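Local coordinates for 2-C-methyl-D-erythritol 4-phosphate cytidylyltransferase (Thermus thermophilus HB8, PDB 2PX7), which probably catalyses the transfer of a cytidylyl group from CTP to 2-C-methyl-D-erythritol 4-phosphate, a step of isoprenoid biosynthesis that releases diphosphate, at residues Thr53-Ala65 / Leu110-Val124. Residues are numbered along the deposited sequence; the frame is centred on the assembly and turned at random.
Sequences TLLEWTLAAFRDA and LVHDVARPFVSRGLV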
# COMPACT_ATOMS: atom_id res chain seq x y z
N THR A 53 13.52 -18.29 3.65
CA THR A 53 14.17 -16.98 3.45
C THR A 53 13.47 -16.28 2.28
O THR A 53 12.77 -16.92 1.50
CB THR A 53 15.68 -17.09 3.17
OG1 THR A 53 15.88 -17.74 1.91
CG2 THR A 53 16.42 -17.85 4.29
N LEU A 54 13.66 -14.97 2.17
CA LEU A 54 13.14 -14.22 1.02
C LEU A 54 13.57 -14.86 -0.29
O LEU A 54 12.75 -15.07 -1.19
CB LEU A 54 13.58 -12.75 1.11
CG LEU A 54 12.83 -11.91 2.15
CD1 LEU A 54 13.30 -10.47 2.13
CD2 LEU A 54 11.32 -11.99 1.89
N LEU A 55 14.85 -15.21 -0.38
CA LEU A 55 15.39 -15.86 -1.58
C LEU A 55 14.61 -17.13 -1.92
O LEU A 55 14.23 -17.34 -3.07
CB LEU A 55 16.90 -16.14 -1.44
CG LEU A 55 17.54 -16.90 -2.62
CD1 LEU A 55 17.51 -16.06 -3.89
CD2 LEU A 55 18.97 -17.34 -2.29
N GLU A 56 14.36 -17.96 -0.91
CA GLU A 56 13.62 -19.20 -1.10
C GLU A 56 12.20 -18.93 -1.56
O GLU A 56 11.69 -19.61 -2.44
CB GLU A 56 13.65 -20.05 0.18
CG GLU A 56 15.04 -20.64 0.47
CD GLU A 56 15.17 -21.30 1.84
OE1 GLU A 56 14.31 -21.09 2.73
OE2 GLU A 56 16.17 -22.04 2.04
N TRP A 57 11.57 -17.90 -0.98
CA TRP A 57 10.26 -17.45 -1.46
C TRP A 57 10.26 -17.07 -2.94
O TRP A 57 9.42 -17.56 -3.68
CB TRP A 57 9.69 -16.30 -0.61
CG TRP A 57 9.19 -16.70 0.75
CD1 TRP A 57 9.76 -16.40 1.96
CD2 TRP A 57 7.99 -17.45 1.05
NE1 TRP A 57 9.01 -16.92 2.98
CE2 TRP A 57 7.92 -17.57 2.46
CE3 TRP A 57 6.99 -18.03 0.27
CZ2 TRP A 57 6.87 -18.25 3.11
CZ3 TRP A 57 5.95 -18.73 0.91
CH2 TRP A 57 5.90 -18.82 2.32
N THR A 58 11.20 -16.22 -3.39
CA THR A 58 11.15 -15.84 -4.83
C THR A 58 11.50 -17.01 -5.73
O THR A 58 10.90 -17.15 -6.79
CB THR A 58 11.94 -14.53 -5.27
OG1 THR A 58 13.27 -14.85 -5.69
CG2 THR A 58 11.94 -13.47 -4.23
N LEU A 59 12.43 -17.86 -5.32
CA LEU A 59 12.79 -19.04 -6.12
C LEU A 59 11.63 -20.00 -6.34
O LEU A 59 11.51 -20.61 -7.41
CB LEU A 59 14.02 -19.76 -5.56
CG LEU A 59 15.34 -18.98 -5.66
CD1 LEU A 59 16.52 -19.82 -5.23
CD2 LEU A 59 15.57 -18.42 -7.07
N ALA A 60 10.76 -20.13 -5.32
CA ALA A 60 9.51 -20.88 -5.45
C ALA A 60 8.53 -20.22 -6.42
O ALA A 60 7.91 -20.91 -7.24
CB ALA A 60 8.87 -21.09 -4.06
N ALA A 61 8.39 -18.90 -6.34
CA ALA A 61 7.50 -18.14 -7.24
C ALA A 61 7.88 -18.25 -8.73
O ALA A 61 7.02 -18.18 -9.61
CB ALA A 61 7.42 -16.68 -6.82
N PHE A 62 9.18 -18.44 -8.99
CA PHE A 62 9.67 -18.54 -10.36
C PHE A 62 10.21 -19.95 -10.71
O PHE A 62 11.09 -20.09 -11.56
CB PHE A 62 10.73 -17.45 -10.62
CG PHE A 62 10.20 -16.05 -10.54
CD1 PHE A 62 9.48 -15.50 -11.59
CD2 PHE A 62 10.39 -15.28 -9.40
CE1 PHE A 62 8.99 -14.20 -11.51
CE2 PHE A 62 9.90 -13.98 -9.32
CZ PHE A 62 9.19 -13.44 -10.38
N ARG A 63 9.67 -20.99 -10.08
CA ARG A 63 10.26 -22.32 -10.23
C ARG A 63 10.04 -22.95 -11.61
O ARG A 63 10.77 -23.84 -12.02
CB ARG A 63 9.85 -23.26 -9.08
CG ARG A 63 8.50 -23.94 -9.19
CD ARG A 63 8.32 -24.91 -8.00
NE ARG A 63 7.25 -24.49 -7.09
CZ ARG A 63 7.30 -24.55 -5.76
NH1 ARG A 63 8.40 -24.98 -5.13
NH2 ARG A 63 6.25 -24.14 -5.05
N ASP A 64 9.07 -22.43 -12.34
CA ASP A 64 8.80 -22.84 -13.71
C ASP A 64 9.65 -22.12 -14.77
O ASP A 64 9.55 -22.46 -15.96
CB ASP A 64 7.31 -22.63 -14.02
CG ASP A 64 6.43 -23.62 -13.29
OD1 ASP A 64 6.84 -24.80 -13.17
OD2 ASP A 64 5.32 -23.23 -12.85
N ALA A 65 10.46 -21.15 -14.35
CA ALA A 65 11.32 -20.38 -15.28
C ALA A 65 12.50 -21.21 -15.77
O ALA A 65 13.09 -21.96 -15.00
CB ALA A 65 11.81 -19.10 -14.62
N LEU A 110 12.38 -11.39 -16.77
CA LEU A 110 11.61 -10.84 -15.65
C LEU A 110 12.59 -10.40 -14.58
O LEU A 110 13.52 -11.12 -14.24
CB LEU A 110 10.64 -11.88 -15.09
CG LEU A 110 9.49 -12.34 -16.00
CD1 LEU A 110 8.80 -13.57 -15.42
CD2 LEU A 110 8.44 -11.22 -16.25
N VAL A 111 12.40 -9.18 -14.09
CA VAL A 111 13.26 -8.65 -13.05
C VAL A 111 12.42 -8.46 -11.79
O VAL A 111 11.39 -7.78 -11.82
CB VAL A 111 13.89 -7.30 -13.45
CG1 VAL A 111 15.00 -6.91 -12.47
CG2 VAL A 111 14.41 -7.35 -14.90
N HIS A 112 12.87 -9.04 -10.68
CA HIS A 112 12.05 -9.08 -9.48
C HIS A 112 12.80 -8.71 -8.21
O HIS A 112 13.93 -9.12 -8.01
CB HIS A 112 11.38 -10.46 -9.33
CG HIS A 112 10.43 -10.53 -8.18
ND1 HIS A 112 9.25 -9.82 -8.14
CD2 HIS A 112 10.49 -11.22 -7.01
CE1 HIS A 112 8.62 -10.07 -7.01
NE2 HIS A 112 9.36 -10.91 -6.30
N ASP A 113 12.15 -7.88 -7.38
CA ASP A 113 12.64 -7.51 -6.06
C ASP A 113 12.46 -8.67 -5.12
O ASP A 113 11.35 -9.13 -4.95
CB ASP A 113 11.79 -6.40 -5.47
CG ASP A 113 11.98 -5.10 -6.16
OD1 ASP A 113 12.91 -4.97 -7.00
OD2 ASP A 113 11.17 -4.18 -5.85
N VAL A 114 13.55 -9.11 -4.49
CA VAL A 114 13.51 -10.23 -3.53
C VAL A 114 12.71 -9.89 -2.25
O VAL A 114 12.28 -10.78 -1.52
CB VAL A 114 14.97 -10.74 -3.20
CG1 VAL A 114 15.65 -9.85 -2.17
CG2 VAL A 114 14.96 -12.19 -2.73
N ALA A 115 12.52 -8.59 -1.99
CA ALA A 115 11.69 -8.14 -0.87
C ALA A 115 10.18 -8.25 -1.13
O ALA A 115 9.39 -7.88 -0.26
CB ALA A 115 12.06 -6.70 -0.44
N ARG A 116 9.78 -8.75 -2.30
CA ARG A 116 8.37 -9.06 -2.62
C ARG A 116 8.18 -10.58 -2.73
O ARG A 116 8.11 -11.12 -3.82
CB ARG A 116 7.93 -8.35 -3.93
CG ARG A 116 8.06 -6.81 -3.91
CD ARG A 116 7.84 -6.10 -5.31
NE ARG A 116 7.32 -4.75 -5.09
CZ ARG A 116 8.01 -3.63 -5.23
NH1 ARG A 116 9.28 -3.67 -5.65
NH2 ARG A 116 7.44 -2.46 -4.96
N PRO A 117 8.11 -11.30 -1.59
CA PRO A 117 8.02 -12.78 -1.63
C PRO A 117 6.70 -13.38 -2.10
O PRO A 117 6.70 -14.49 -2.65
CB PRO A 117 8.31 -13.18 -0.18
CG PRO A 117 7.85 -12.00 0.64
CD PRO A 117 8.14 -10.79 -0.20
N PHE A 118 5.58 -12.68 -1.91
CA PHE A 118 4.26 -13.27 -2.17
C PHE A 118 3.71 -12.83 -3.51
O PHE A 118 2.70 -12.14 -3.62
CB PHE A 118 3.30 -12.99 -1.00
CG PHE A 118 3.87 -13.34 0.36
CD1 PHE A 118 4.36 -14.61 0.62
CD2 PHE A 118 3.94 -12.38 1.36
CE1 PHE A 118 4.90 -14.93 1.86
CE2 PHE A 118 4.47 -12.69 2.61
CZ PHE A 118 4.96 -13.97 2.86
N VAL A 119 4.42 -13.23 -4.56
CA VAL A 119 3.97 -12.96 -5.91
C VAL A 119 3.37 -14.26 -6.42
O VAL A 119 3.98 -15.32 -6.29
CB VAL A 119 5.11 -12.37 -6.83
CG1 VAL A 119 5.57 -11.04 -6.28
CG2 VAL A 119 6.29 -13.28 -6.90
N SER A 120 2.15 -14.16 -6.94
CA SER A 120 1.38 -15.32 -7.35
C SER A 120 1.76 -15.72 -8.76
O SER A 120 2.33 -14.93 -9.51
CB SER A 120 -0.12 -15.02 -7.28
OG SER A 120 -0.50 -14.01 -8.20
N ARG A 121 1.41 -16.96 -9.11
CA ARG A 121 1.61 -17.46 -10.45
C ARG A 121 0.80 -16.63 -11.44
O ARG A 121 1.24 -16.40 -12.57
CB ARG A 121 1.23 -18.95 -10.54
CG ARG A 121 2.11 -19.73 -11.52
CD ARG A 121 1.31 -20.75 -12.35
NE ARG A 121 1.48 -20.54 -13.79
CZ ARG A 121 2.55 -20.93 -14.51
NH1 ARG A 121 3.58 -21.55 -13.93
NH2 ARG A 121 2.59 -20.69 -15.82
N GLY A 122 -0.38 -16.19 -11.01
CA GLY A 122 -1.20 -15.28 -11.79
C GLY A 122 -0.49 -13.99 -12.16
O GLY A 122 -0.54 -13.56 -13.30
N LEU A 123 0.18 -13.36 -11.19
CA LEU A 123 0.91 -12.11 -11.45
C LEU A 123 2.05 -12.34 -12.45
O LEU A 123 2.16 -11.63 -13.43
CB LEU A 123 1.45 -11.50 -10.15
CG LEU A 123 2.10 -10.10 -10.19
CD1 LEU A 123 1.29 -9.10 -10.98
CD2 LEU A 123 2.29 -9.61 -8.79
N VAL A 124 2.87 -13.35 -12.20
CA VAL A 124 3.97 -13.70 -13.09
C VAL A 124 3.49 -13.89 -14.53
O VAL A 124 4.00 -13.24 -15.44
CB VAL A 124 4.77 -14.95 -12.61
CG1 VAL A 124 5.99 -15.20 -13.50
CG2 VAL A 124 5.23 -14.77 -11.16
O HOH W 1 6.80 -17.54 -3.25
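W57 lies with its six-membered ring against the edge of F118 and its CB on the ring of P117, packing helix 54-61 onto the loop that follows strand 108-111 in the Rossmann-like nucleotidyltransferase fold of the IspD family. The aromatic pair is T-shaped: planes 75° apart, with F118 CE1 coming over the indole face. P117 packs against both: its CB meets W57 CB at 3.4 Å and its CG sits over the centre of one F118 face. W57 NE1 is hydrogen-bonded to V49 O, and helix 221-231 flanks both aromatics.

A second aromatic pair lies deeper. The edge of F62 turns toward the face of H112 in an offset edge-to-face contact, with F62 CE2 3.6 Å from H112 CD2. The imidazole is fixed from within its own loop, because H112 NE2 donates to R116 O at 2.8 Å, nearly in the ring plane; CG anti to the backbone N (chi1 -175°) carries the ring toward the helix. T58 CG2 lies at the imidazole edge and 3.6 Å from V114 CG2. Across the ring from CE2, F62 CE1 touches V124 CG1 at 3.7 Å. One turn along from W57, A61 CB abuts V119 CG2.

No direct hydrogen bond joins the segments; instead one water donates to both W57 O and P117 O. Toward the predicted active site, L54, near K44, packs on the V114 carbonyl and P117 CG. At the far end D64 OD2 forms a salt bridge at 2.6 Å with R121 NH1, carboxylate and guanidinium planes 56° apart.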